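Local coordinates for protein AtFKBP42 (Arabidopsis thaliana, PDB 2F4E) that probably catalyses cis-trans isomerization of peptidyl-proline bonds as an FKBP-type immunophilin, modulates vacuolar uptake by MRP transporters and regulates cell elongation and orientation, at residues Lys63-Trp77 and Asp148-Lys162. Residues are numbered along the deposited sequence; the frame is centred on the assembly and turned at random.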
# COMPACT_ATOMS: atom_id res chain seq x y z
N LYS A 63 -13.32 -3.59 8.26
CA LYS A 63 -12.03 -3.91 7.67
C LYS A 63 -12.25 -5.25 6.99
O LYS A 63 -13.18 -5.99 7.35
CB LYS A 63 -10.96 -4.03 8.76
CG LYS A 63 -10.43 -2.68 9.22
CD LYS A 63 -9.96 -2.68 10.67
CE LYS A 63 -8.74 -3.56 10.90
NZ LYS A 63 -8.25 -3.41 12.32
N PRO A 64 -11.41 -5.59 6.01
CA PRO A 64 -11.57 -6.86 5.31
C PRO A 64 -11.11 -8.03 6.16
O PRO A 64 -10.37 -7.84 7.11
CB PRO A 64 -10.69 -6.69 4.08
CG PRO A 64 -9.54 -5.89 4.65
CD PRO A 64 -10.26 -4.84 5.48
N SER A 65 -11.56 -9.22 5.81
CA SER A 65 -11.15 -10.40 6.54
C SER A 65 -9.93 -10.95 5.83
O SER A 65 -9.59 -10.52 4.73
CB SER A 65 -12.28 -11.43 6.54
OG SER A 65 -12.78 -11.66 5.23
N LYS A 66 -9.25 -11.90 6.47
CA LYS A 66 -8.08 -12.50 5.86
C LYS A 66 -8.55 -13.23 4.61
O LYS A 66 -9.68 -13.73 4.56
CB LYS A 66 -7.43 -13.52 6.81
CG LYS A 66 -7.14 -12.97 8.20
CD LYS A 66 -6.15 -13.85 8.97
CE LYS A 66 -6.72 -15.24 9.28
NZ LYS A 66 -5.77 -15.99 10.17
N TYR A 67 -7.70 -13.27 3.60
CA TYR A 67 -8.04 -13.96 2.36
C TYR A 67 -9.06 -13.22 1.48
O TYR A 67 -9.49 -13.73 0.44
CB TYR A 67 -8.54 -15.37 2.69
CG TYR A 67 -7.66 -16.13 3.68
CD1 TYR A 67 -6.29 -15.85 3.77
CD2 TYR A 67 -8.18 -17.14 4.49
CE1 TYR A 67 -5.46 -16.55 4.64
CE2 TYR A 67 -7.35 -17.86 5.38
CZ TYR A 67 -5.99 -17.55 5.45
OH TYR A 67 -5.15 -18.23 6.30
N SER A 68 -9.44 -12.03 1.90
CA SER A 68 -10.39 -11.21 1.15
C SER A 68 -9.80 -10.67 -0.17
O SER A 68 -8.60 -10.43 -0.28
CB SER A 68 -10.84 -10.03 2.01
OG SER A 68 -11.69 -9.15 1.28
N THR A 69 -10.65 -10.49 -1.16
CA THR A 69 -10.23 -9.93 -2.44
C THR A 69 -10.39 -8.41 -2.35
O THR A 69 -11.46 -7.89 -2.01
CB THR A 69 -11.08 -10.46 -3.60
OG1 THR A 69 -10.81 -11.86 -3.77
CG2 THR A 69 -10.75 -9.74 -4.89
N CYS A 70 -9.32 -7.70 -2.66
CA CYS A 70 -9.34 -6.25 -2.60
C CYS A 70 -9.04 -5.60 -3.94
O CYS A 70 -8.13 -6.00 -4.66
CB CYS A 70 -8.32 -5.77 -1.56
SG CYS A 70 -8.25 -6.79 -0.05
N PHE A 71 -9.82 -4.58 -4.26
CA PHE A 71 -9.63 -3.82 -5.48
C PHE A 71 -9.13 -2.47 -5.03
O PHE A 71 -9.76 -1.84 -4.17
CB PHE A 71 -10.94 -3.73 -6.25
CG PHE A 71 -11.32 -5.01 -6.91
CD1 PHE A 71 -10.68 -5.42 -8.08
CD2 PHE A 71 -12.26 -5.86 -6.34
CE1 PHE A 71 -10.96 -6.65 -8.66
CE2 PHE A 71 -12.55 -7.09 -6.91
CZ PHE A 71 -11.90 -7.49 -8.07
N LEU A 72 -8.00 -2.04 -5.57
CA LEU A 72 -7.43 -0.77 -5.15
C LEU A 72 -6.56 -0.03 -6.16
O LEU A 72 -6.04 -0.61 -7.12
CB LEU A 72 -6.63 -0.99 -3.87
CG LEU A 72 -5.35 -1.83 -4.05
CD1 LEU A 72 -4.15 -0.95 -3.95
CD2 LEU A 72 -5.29 -2.91 -3.01
N HIS A 73 -6.43 1.27 -5.93
CA HIS A 73 -5.59 2.15 -6.73
C HIS A 73 -4.43 2.53 -5.82
O HIS A 73 -4.58 2.56 -4.61
CB HIS A 73 -6.34 3.42 -7.11
CG HIS A 73 -7.08 3.34 -8.40
ND1 HIS A 73 -6.49 2.90 -9.58
CD2 HIS A 73 -8.34 3.69 -8.74
CE1 HIS A 73 -7.35 2.99 -10.56
NE2 HIS A 73 -8.49 3.47 -10.08
N TYR A 74 -3.27 2.82 -6.40
CA TYR A 74 -2.13 3.22 -5.58
C TYR A 74 -0.94 3.76 -6.35
O TYR A 74 -0.77 3.48 -7.54
CB TYR A 74 -1.67 2.06 -4.69
CG TYR A 74 -0.76 1.05 -5.37
CD1 TYR A 74 0.62 1.24 -5.40
CD2 TYR A 74 -1.28 -0.09 -5.97
CE1 TYR A 74 1.45 0.31 -6.02
CE2 TYR A 74 -0.46 -1.02 -6.58
CZ TYR A 74 0.90 -0.82 -6.61
OH TYR A 74 1.71 -1.75 -7.24
N ARG A 75 -0.13 4.55 -5.66
CA ARG A 75 1.09 5.10 -6.23
C ARG A 75 2.19 4.64 -5.30
O ARG A 75 1.96 4.47 -4.10
CB ARG A 75 1.07 6.63 -6.27
CG ARG A 75 0.03 7.22 -7.19
CD ARG A 75 0.22 8.72 -7.31
NE ARG A 75 -0.79 9.32 -8.18
CZ ARG A 75 -1.99 9.72 -7.80
NH1 ARG A 75 -2.37 9.61 -6.53
NH2 ARG A 75 -2.84 10.20 -8.70
N ALA A 76 3.38 4.42 -5.84
CA ALA A 76 4.48 3.98 -5.01
C ALA A 76 5.71 4.83 -5.28
O ALA A 76 6.03 5.13 -6.43
CB ALA A 76 4.78 2.51 -5.28
N TRP A 77 6.39 5.20 -4.21
CA TRP A 77 7.57 6.04 -4.29
C TRP A 77 8.67 5.45 -3.42
O TRP A 77 8.39 4.98 -2.31
CB TRP A 77 7.27 7.44 -3.74
CG TRP A 77 6.41 8.34 -4.56
CD1 TRP A 77 6.81 9.13 -5.60
CD2 TRP A 77 5.02 8.58 -4.38
NE1 TRP A 77 5.75 9.85 -6.07
CE2 TRP A 77 4.63 9.53 -5.35
CE3 TRP A 77 4.05 8.08 -3.49
CZ2 TRP A 77 3.33 10.00 -5.45
CZ3 TRP A 77 2.75 8.55 -3.60
CH2 TRP A 77 2.41 9.50 -4.58
N ASP A 148 13.33 1.71 1.39
CA ASP A 148 12.04 1.87 2.05
C ASP A 148 11.10 2.52 1.06
O ASP A 148 11.53 3.31 0.23
CB ASP A 148 12.17 2.74 3.30
CG ASP A 148 12.74 1.99 4.49
OD1 ASP A 148 12.55 0.76 4.54
OD2 ASP A 148 13.38 2.61 5.36
N LEU A 149 9.82 2.19 1.15
CA LEU A 149 8.84 2.72 0.23
C LEU A 149 7.70 3.47 0.88
O LEU A 149 7.45 3.37 2.09
CB LEU A 149 8.25 1.57 -0.58
CG LEU A 149 9.21 0.62 -1.30
CD1 LEU A 149 8.39 -0.38 -2.08
CD2 LEU A 149 10.12 1.40 -2.24
N LEU A 150 7.00 4.23 0.04
CA LEU A 150 5.84 4.99 0.45
C LEU A 150 4.73 4.61 -0.52
O LEU A 150 4.96 4.47 -1.73
CB LEU A 150 6.09 6.50 0.34
CG LEU A 150 4.84 7.33 0.66
CD1 LEU A 150 4.56 7.23 2.13
CD2 LEU A 150 5.02 8.77 0.28
N TYR A 151 3.54 4.43 0.01
CA TYR A 151 2.39 4.10 -0.82
C TYR A 151 1.24 5.03 -0.50
O TYR A 151 1.03 5.42 0.64
CB TYR A 151 1.90 2.67 -0.57
CG TYR A 151 2.84 1.56 -0.97
CD1 TYR A 151 2.98 1.18 -2.30
CD2 TYR A 151 3.52 0.84 0.00
CE1 TYR A 151 3.77 0.08 -2.64
CE2 TYR A 151 4.31 -0.24 -0.33
CZ TYR A 151 4.43 -0.62 -1.64
OH TYR A 151 5.22 -1.70 -1.91
N GLU A 152 0.51 5.41 -1.54
CA GLU A 152 -0.65 6.24 -1.39
C GLU A 152 -1.69 5.30 -1.95
O GLU A 152 -1.80 5.14 -3.17
CB GLU A 152 -0.55 7.50 -2.24
CG GLU A 152 -1.73 8.44 -2.04
CD GLU A 152 -1.86 9.51 -3.12
OE1 GLU A 152 -0.97 9.65 -3.98
OE2 GLU A 152 -2.87 10.25 -3.10
N VAL A 153 -2.42 4.63 -1.07
CA VAL A 153 -3.41 3.67 -1.52
C VAL A 153 -4.87 3.98 -1.20
O VAL A 153 -5.21 4.46 -0.12
CB VAL A 153 -3.08 2.26 -0.98
CG1 VAL A 153 -2.88 2.31 0.52
CG2 VAL A 153 -4.20 1.29 -1.33
N GLU A 154 -5.73 3.70 -2.17
CA GLU A 154 -7.16 3.90 -1.99
C GLU A 154 -7.86 2.60 -2.34
O GLU A 154 -7.79 2.13 -3.48
CB GLU A 154 -7.69 5.04 -2.86
CG GLU A 154 -9.19 5.19 -2.71
CD GLU A 154 -9.76 6.40 -3.42
OE1 GLU A 154 -8.97 7.26 -3.86
OE2 GLU A 154 -11.00 6.47 -3.55
N VAL A 155 -8.54 2.03 -1.36
CA VAL A 155 -9.26 0.78 -1.54
C VAL A 155 -10.62 0.99 -2.19
O VAL A 155 -11.49 1.67 -1.66
CB VAL A 155 -9.47 0.06 -0.18
CG1 VAL A 155 -10.11 -1.29 -0.40
CG2 VAL A 155 -8.15 -0.09 0.55
N ILE A 156 -10.78 0.42 -3.38
CA ILE A 156 -12.05 0.51 -4.09
C ILE A 156 -13.07 -0.35 -3.34
O ILE A 156 -14.28 -0.09 -3.40
CB ILE A 156 -11.89 0.00 -5.55
CG1 ILE A 156 -10.88 0.88 -6.29
CG2 ILE A 156 -13.23 -0.00 -6.26
CD1 ILE A 156 -10.72 0.55 -7.73
N GLY A 157 -12.59 -1.37 -2.65
CA GLY A 157 -13.47 -2.24 -1.89
C GLY A 157 -13.01 -3.68 -1.87
O GLY A 157 -12.14 -4.05 -2.67
N PHE A 158 -13.56 -4.47 -0.96
CA PHE A 158 -13.25 -5.89 -0.83
C PHE A 158 -14.50 -6.76 -0.90
O PHE A 158 -15.62 -6.29 -0.67
CB PHE A 158 -12.50 -6.21 0.47
CG PHE A 158 -12.25 -5.04 1.36
CD1 PHE A 158 -13.28 -4.51 2.12
CD2 PHE A 158 -10.97 -4.48 1.47
CE1 PHE A 158 -13.05 -3.46 3.00
CE2 PHE A 158 -10.71 -3.42 2.35
CZ PHE A 158 -11.77 -2.91 3.12
N ASP A 159 -14.32 -8.04 -1.21
CA ASP A 159 -15.47 -8.92 -1.34
C ASP A 159 -15.92 -9.61 -0.06
O ASP A 159 -17.05 -10.07 0.03
CB ASP A 159 -15.21 -9.95 -2.45
CG ASP A 159 -14.24 -11.04 -2.04
OD1 ASP A 159 -13.47 -10.84 -1.08
OD2 ASP A 159 -14.23 -12.10 -2.70
N GLU A 160 -15.04 -9.67 0.94
CA GLU A 160 -15.37 -10.33 2.20
C GLU A 160 -14.94 -9.48 3.40
O GLU A 160 -13.74 -9.22 3.59
CB GLU A 160 -14.69 -11.71 2.25
CG GLU A 160 -15.19 -12.61 3.37
CD GLU A 160 -14.24 -13.76 3.67
OE1 GLU A 160 -13.94 -14.57 2.76
OE2 GLU A 160 -13.78 -13.84 4.83
N THR A 161 -15.90 -9.04 4.20
CA THR A 161 -15.59 -8.20 5.35
C THR A 161 -15.93 -8.84 6.70
O THR A 161 -16.78 -9.72 6.77
CB THR A 161 -16.33 -6.85 5.26
OG1 THR A 161 -16.17 -6.14 6.49
CG2 THR A 161 -17.82 -7.06 5.02
N LYS A 162 -15.26 -8.39 7.76
CA LYS A 162 -15.50 -8.92 9.11
C LYS A 162 -16.91 -8.63 9.63
O LYS A 162 -17.30 -7.47 9.79
CB LYS A 162 -14.47 -8.35 10.10
CG LYS A 162 -13.01 -8.53 9.69
CD LYS A 162 -12.09 -8.28 10.90
CE LYS A 162 -10.62 -8.19 10.51
NZ LYS A 162 -10.18 -9.31 9.62
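F158 and P64 illustrate how a loop proline can cover one face of an aromatic ring at the end of an antiparallel strand pair. In F158, CB lies 3.2 Å from both S68 OG and T69 O. CG nearly eclipses the backbone N (chi1 1°), which turns the ring's face to the proline: F158 CG and CD2 meet P64 CB, CE2 lies against P64 CG and CD, and CZ touches P64 CD at 3.4 Å. This is a CH-pi contact over one face, P64 CB standing 3.5 Å from the F158 ring centroid, while C70 SG approaches the ring edge at CD2. Were this phenylalanine an alanine, P64 would probably face a gap and the C70 sulfur would lose this aromatic neighbour. Beyond the ring, E160 O accepts from S65 N and S68 OG, which reach it from opposite faces of its plane. Upstream, a classic beta bulge places I156 and G157 opposite F71, whose carbonyl O takes both their N-H groups. At the far end R75 and E152 run side by side; R75 NH1 meets E152 OE1 at 2.9 Å from above the carboxylate plane in a salt bridge, and W77 CH2 borders the same oxygen at 3.4 Å. R75 NE has D87 as a second partner. Within the curved antiparallel FKBP sheet, strand 149-158 lies between strands 69-78 and 121-126, while strands 84-87 and 95-98 pair with the other edge of 69-78.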